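Long-range contact in peptidase M16 C-terminal domain-containing protein (PDB 3D3Y), which is of unknown function but resembles M16 metallopeptidases, probably with an inactive-type domain, and may bind a metal ion: residues 271-281 against 395-406. Sequence-based numbering, arbitrary orientation.
Sequences YYFALQVFNGI and INAVTIPEIQEV
Val406 meets helix 272-281 with both methyls: its chi1 of 165° sets CG1 anti to the backbone N, against CB and the ring of Phe278, and leaves CG2 for Ala274. CG1 also touches Leu275 CD1, while Val406 CG2 comes within 3.6 Å of Ala274 CB. Ile403, one turn earlier, rests its CG2 beside Phe278 CB, while its other branch carries CD1 to Ile281 CD1 and to Val277 CG1, 3.7 Å from the latter. The small Ala274 probably helps the helices approach, and the axes of 272-281 and 400-406 pass 8.7 Å apart at a crossing angle of -82°, nearly perpendicular. Before helix 400-406 begins, the side chains of Val398 and Val277 slide past each other in opposite directions, their CG2 methyls 3.8 Å apart. Ile395 sends CD1 to the edge of the Phe273 ring, near its plane, 3.6 Å from CD1 of Phe273. At the N-cap of helix 272-281 the Tyr271 ring crosses Glu405 at about a right angle, its CZ obliquely 3.7 Å from Glu405 CG; the Glu405 carboxylate forms a salt bridge with Arg409. A capping box closes the N-terminus of helix 400-406: Thr399 N donates a hydrogen bond to Glu402 OE1, which lies 3.1 Å away and is approached from above the carboxylate plane, and Glu402 N returns a weak bond to Thr399 OG1. The contact thus joins helix 272-284 to the bend between helices 388-397 and 400-409. Helix 347-364 packs on Val277 and Ile281, helix 326-341 covers Phe278 and Ile403, and strand 303-309 lies against Leu275.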
loop_
_atom_site.group_PDB
_atom_site.type_symbol
_atom_site.label_atom_id
_atom_site.label_comp_id
_atom_site.label_asym_id
_atom_site.label_seq_id
_atom_site.Cartn_x
_atom_site.Cartn_y
_atom_site.Cartn_z
ATOM N N TYR A 271 6.452 12.070 17.197
ATOM C CA TYR A 271 5.369 11.284 17.781
ATOM C C TYR A 271 4.961 10.029 17.012
ATOM O O TYR A 271 3.921 9.408 17.317
ATOM C CB TYR A 271 4.154 12.173 18.098
ATOM C CG TYR A 271 4.435 13.061 19.312
ATOM C CD1 TYR A 271 4.242 12.577 20.615
ATOM C CD2 TYR A 271 4.949 14.358 19.160
ATOM C CE1 TYR A 271 4.526 13.369 21.753
ATOM C CE2 TYR A 271 5.238 15.157 20.289
ATOM C CZ TYR A 271 5.022 14.641 21.579
ATOM O OH TYR A 271 5.296 15.404 22.702
ATOM N N TYR A 272 5.791 9.625 16.053
ATOM C CA TYR A 272 5.513 8.391 15.283
ATOM C C TYR A 272 5.278 7.187 16.193
ATOM O O TYR A 272 4.282 6.480 16.043
ATOM C CB TYR A 272 6.631 8.102 14.284
ATOM C CG TYR A 272 6.405 6.807 13.498
ATOM C CD1 TYR A 272 5.564 6.776 12.386
ATOM C CD2 TYR A 272 7.014 5.619 13.901
ATOM C CE1 TYR A 272 5.352 5.557 11.657
ATOM C CE2 TYR A 272 6.816 4.415 13.209
ATOM C CZ TYR A 272 5.972 4.393 12.100
ATOM O OH TYR A 272 5.845 3.203 11.436
ATOM N N PHE A 273 6.208 6.902 17.109
ATOM C CA PHE A 273 6.056 5.715 17.970
ATOM C C PHE A 273 4.900 5.842 18.971
ATOM O O PHE A 273 4.120 4.887 19.168
ATOM C CB PHE A 273 7.393 5.361 18.670
ATOM C CG PHE A 273 8.389 4.797 17.724
ATOM C CD1 PHE A 273 8.405 3.424 17.451
ATOM C CD2 PHE A 273 9.273 5.641 17.034
ATOM C CE1 PHE A 273 9.287 2.894 16.526
ATOM C CE2 PHE A 273 10.162 5.118 16.096
ATOM C CZ PHE A 273 10.173 3.754 15.852
ATOM N N ALA A 274 4.782 7.028 19.580
ATOM C CA ALA A 274 3.632 7.357 20.447
ATOM C C ALA A 274 2.289 7.092 19.734
ATOM O O ALA A 274 1.331 6.630 20.341
ATOM C CB ALA A 274 3.721 8.841 20.886
ATOM N N LEU A 275 2.243 7.387 18.441
ATOM C CA LEU A 275 1.002 7.174 17.654
ATOM C C LEU A 275 0.723 5.680 17.467
ATOM O O LEU A 275 -0.424 5.224 17.576
ATOM C CB LEU A 275 1.089 7.895 16.308
ATOM C CG LEU A 275 -0.032 7.581 15.301
ATOM C CD1 LEU A 275 -1.331 8.205 15.821
ATOM C CD2 LEU A 275 0.350 8.177 13.926
ATOM N N GLN A 276 1.792 4.909 17.250
ATOM C CA GLN A 276 1.669 3.454 17.140
ATOM C C GLN A 276 0.948 2.910 18.396
ATOM O O GLN A 276 0.010 2.123 18.303
ATOM C CB GLN A 276 3.062 2.824 16.994
ATOM C CG GLN A 276 3.816 3.190 15.705
ATOM C CD GLN A 276 3.158 2.576 14.476
ATOM O OE1 GLN A 276 2.473 1.543 14.568
ATOM N NE2 GLN A 276 3.341 3.208 13.327
ATOM N N VAL A 277 1.399 3.368 19.556
ATOM C CA VAL A 277 0.872 2.907 20.824
ATOM C C VAL A 277 -0.515 3.491 21.048
ATOM O O VAL A 277 -1.427 2.750 21.437
ATOM C CB VAL A 277 1.848 3.207 22.006
ATOM C CG1 VAL A 277 1.236 2.772 23.372
ATOM C CG2 VAL A 277 3.201 2.507 21.769
ATOM N N PHE A 278 -0.691 4.791 20.778
ATOM C CA PHE A 278 -2.024 5.403 20.939
ATOM C C PHE A 278 -3.067 4.610 20.155
ATOM O O PHE A 278 -4.150 4.290 20.672
ATOM C CB PHE A 278 -2.051 6.858 20.471
ATOM C CG PHE A 278 -3.452 7.360 20.242
ATOM C CD1 PHE A 278 -4.213 7.878 21.310
ATOM C CD2 PHE A 278 -4.032 7.281 18.975
ATOM C CE1 PHE A 278 -5.541 8.316 21.106
ATOM C CE2 PHE A 278 -5.353 7.707 18.765
ATOM C CZ PHE A 278 -6.104 8.246 19.834
ATOM N N ASN A 279 -2.721 4.272 18.909
ATOM C CA ASN A 279 -3.644 3.568 18.033
ATOM C C ASN A 279 -4.036 2.230 18.605
ATOM O O ASN A 279 -5.226 1.859 18.576
ATOM C CB ASN A 279 -3.102 3.382 16.609
ATOM C CG ASN A 279 -4.100 2.637 15.729
ATOM O OD1 ASN A 279 -3.833 1.507 15.260
ATOM N ND2 ASN A 279 -5.270 3.241 15.546
ATOM N N GLY A 280 -3.048 1.504 19.136
ATOM C CA GLY A 280 -3.310 0.215 19.761
ATOM C C GLY A 280 -4.252 0.315 20.947
ATOM O O GLY A 280 -5.110 -0.548 21.114
ATOM N N ILE A 281 -4.109 1.375 21.757
ATOM C CA ILE A 281 -4.914 1.525 22.980
ATOM C C ILE A 281 -6.330 1.982 22.634
ATOM O O ILE A 281 -7.293 1.638 23.328
ATOM C CB ILE A 281 -4.244 2.549 23.926
ATOM C CG1 ILE A 281 -2.976 1.959 24.556
ATOM C CG2 ILE A 281 -5.195 3.041 25.022
ATOM C CD1 ILE A 281 -2.022 3.082 25.106
ATOM N N ILE A 395 9.543 1.723 20.774
ATOM C CA ILE A 395 8.236 1.218 21.250
ATOM C C ILE A 395 8.171 1.084 22.778
ATOM O O ILE A 395 7.223 1.571 23.443
ATOM C CB ILE A 395 7.840 -0.122 20.552
ATOM C CG1 ILE A 395 7.513 0.147 19.074
ATOM C CG2 ILE A 395 6.613 -0.745 21.222
ATOM C CD1 ILE A 395 6.199 0.981 18.832
ATOM N N ASN A 396 9.182 0.429 23.341
ATOM C CA ASN A 396 9.286 0.277 24.804
ATOM C C ASN A 396 9.257 1.582 25.610
ATOM O O ASN A 396 8.719 1.612 26.706
ATOM C CB ASN A 396 10.525 -0.544 25.174
ATOM C CG ASN A 396 10.335 -2.026 24.943
ATOM O OD1 ASN A 396 9.230 -2.579 25.103
ATOM N ND2 ASN A 396 11.403 -2.682 24.562
ATOM N N ALA A 397 9.812 2.659 25.049
ATOM C CA ALA A 397 9.982 3.916 25.777
ATOM C C ALA A 397 8.774 4.855 25.748
ATOM O O ALA A 397 8.788 5.898 26.435
ATOM C CB ALA A 397 11.244 4.663 25.293
ATOM N N VAL A 398 7.753 4.523 24.946
ATOM C CA VAL A 398 6.564 5.376 24.882
ATOM C C VAL A 398 5.937 5.544 26.267
ATOM O O VAL A 398 5.723 4.560 26.969
ATOM C CB VAL A 398 5.504 4.891 23.842
ATOM C CG1 VAL A 398 4.252 5.794 23.879
ATOM C CG2 VAL A 398 6.104 4.855 22.414
ATOM N N THR A 399 5.646 6.795 26.632
ATOM C CA THR A 399 5.053 7.135 27.937
ATOM C C THR A 399 3.600 7.586 27.799
ATOM O O THR A 399 3.141 7.895 26.700
ATOM C CB THR A 399 5.854 8.228 28.644
ATOM O OG1 THR A 399 5.700 9.444 27.922
ATOM C CG2 THR A 399 7.347 7.871 28.703
ATOM N N ILE A 400 2.869 7.607 28.914
ATOM C CA ILE A 400 1.477 8.049 28.900
ATOM C C ILE A 400 1.345 9.498 28.440
ATOM O O ILE A 400 0.481 9.776 27.605
ATOM C CB ILE A 400 0.770 7.774 30.242
ATOM C CG1 ILE A 400 0.453 6.272 30.339
ATOM C CG2 ILE A 400 -0.535 8.591 30.391
ATOM C CD1 ILE A 400 0.007 5.828 31.772
ATOM N N PRO A 401 2.189 10.421 28.976
ATOM C CA PRO A 401 2.142 11.817 28.508
ATOM C C PRO A 401 2.307 11.946 26.984
ATOM O O PRO A 401 1.623 12.776 26.363
ATOM C CB PRO A 401 3.271 12.505 29.306
ATOM C CG PRO A 401 3.326 11.707 30.608
ATOM C CD PRO A 401 3.123 10.266 30.107
ATOM N N GLU A 402 3.138 11.101 26.373
ATOM C CA GLU A 402 3.260 11.116 24.907
ATOM C C GLU A 402 1.993 10.659 24.203
ATOM O O GLU A 402 1.608 11.235 23.155
ATOM C CB GLU A 402 4.418 10.254 24.431
ATOM C CG GLU A 402 5.821 10.863 24.769
ATOM C CD GLU A 402 6.954 9.881 24.462
ATOM O OE1 GLU A 402 6.679 8.648 24.437
ATOM O OE2 GLU A 402 8.110 10.321 24.244
ATOM N N ILE A 403 1.348 9.641 24.776
ATOM C CA ILE A 403 0.076 9.128 24.249
ATOM C C ILE A 403 -1.031 10.174 24.356
ATOM O O ILE A 403 -1.853 10.322 23.404
ATOM C CB ILE A 403 -0.328 7.808 24.974
ATOM C CG1 ILE A 403 0.753 6.718 24.779
ATOM C CG2 ILE A 403 -1.742 7.336 24.510
ATOM C CD1 ILE A 403 0.735 5.581 25.777
ATOM N N GLN A 404 -1.070 10.881 25.496
ATOM C CA GLN A 404 -2.042 11.949 25.739
ATOM C C GLN A 404 -1.847 13.074 24.728
ATOM O O GLN A 404 -2.827 13.639 24.199
ATOM C CB GLN A 404 -1.883 12.559 27.150
ATOM C CG GLN A 404 -2.199 11.657 28.327
ATOM C CD GLN A 404 -1.959 12.362 29.654
ATOM O OE1 GLN A 404 -0.909 12.170 30.286
ATOM N NE2 GLN A 404 -2.912 13.182 30.080
ATOM N N GLU A 405 -0.581 13.418 24.471
ATOM C CA GLU A 405 -0.286 14.439 23.442
ATOM C C GLU A 405 -0.767 14.034 22.012
ATOM O O GLU A 405 -1.350 14.856 21.296
ATOM C CB GLU A 405 1.208 14.818 23.464
ATOM C CG GLU A 405 1.648 15.848 22.432
ATOM C CD GLU A 405 0.926 17.186 22.579
ATOM O OE1 GLU A 405 0.499 17.534 23.715
ATOM O OE2 GLU A 405 0.793 17.887 21.540
ATOM N N VAL A 406 -0.518 12.796 21.600
ATOM C CA VAL A 406 -1.036 12.278 20.325
ATOM C C VAL A 406 -2.574 12.431 20.331
ATOM O O VAL A 406 -3.169 12.935 19.369
ATOM C CB VAL A 406 -0.615 10.782 20.107
ATOM C CG1 VAL A 406 -1.442 10.099 18.993
ATOM C CG2 VAL A 406 0.890 10.718 19.795
#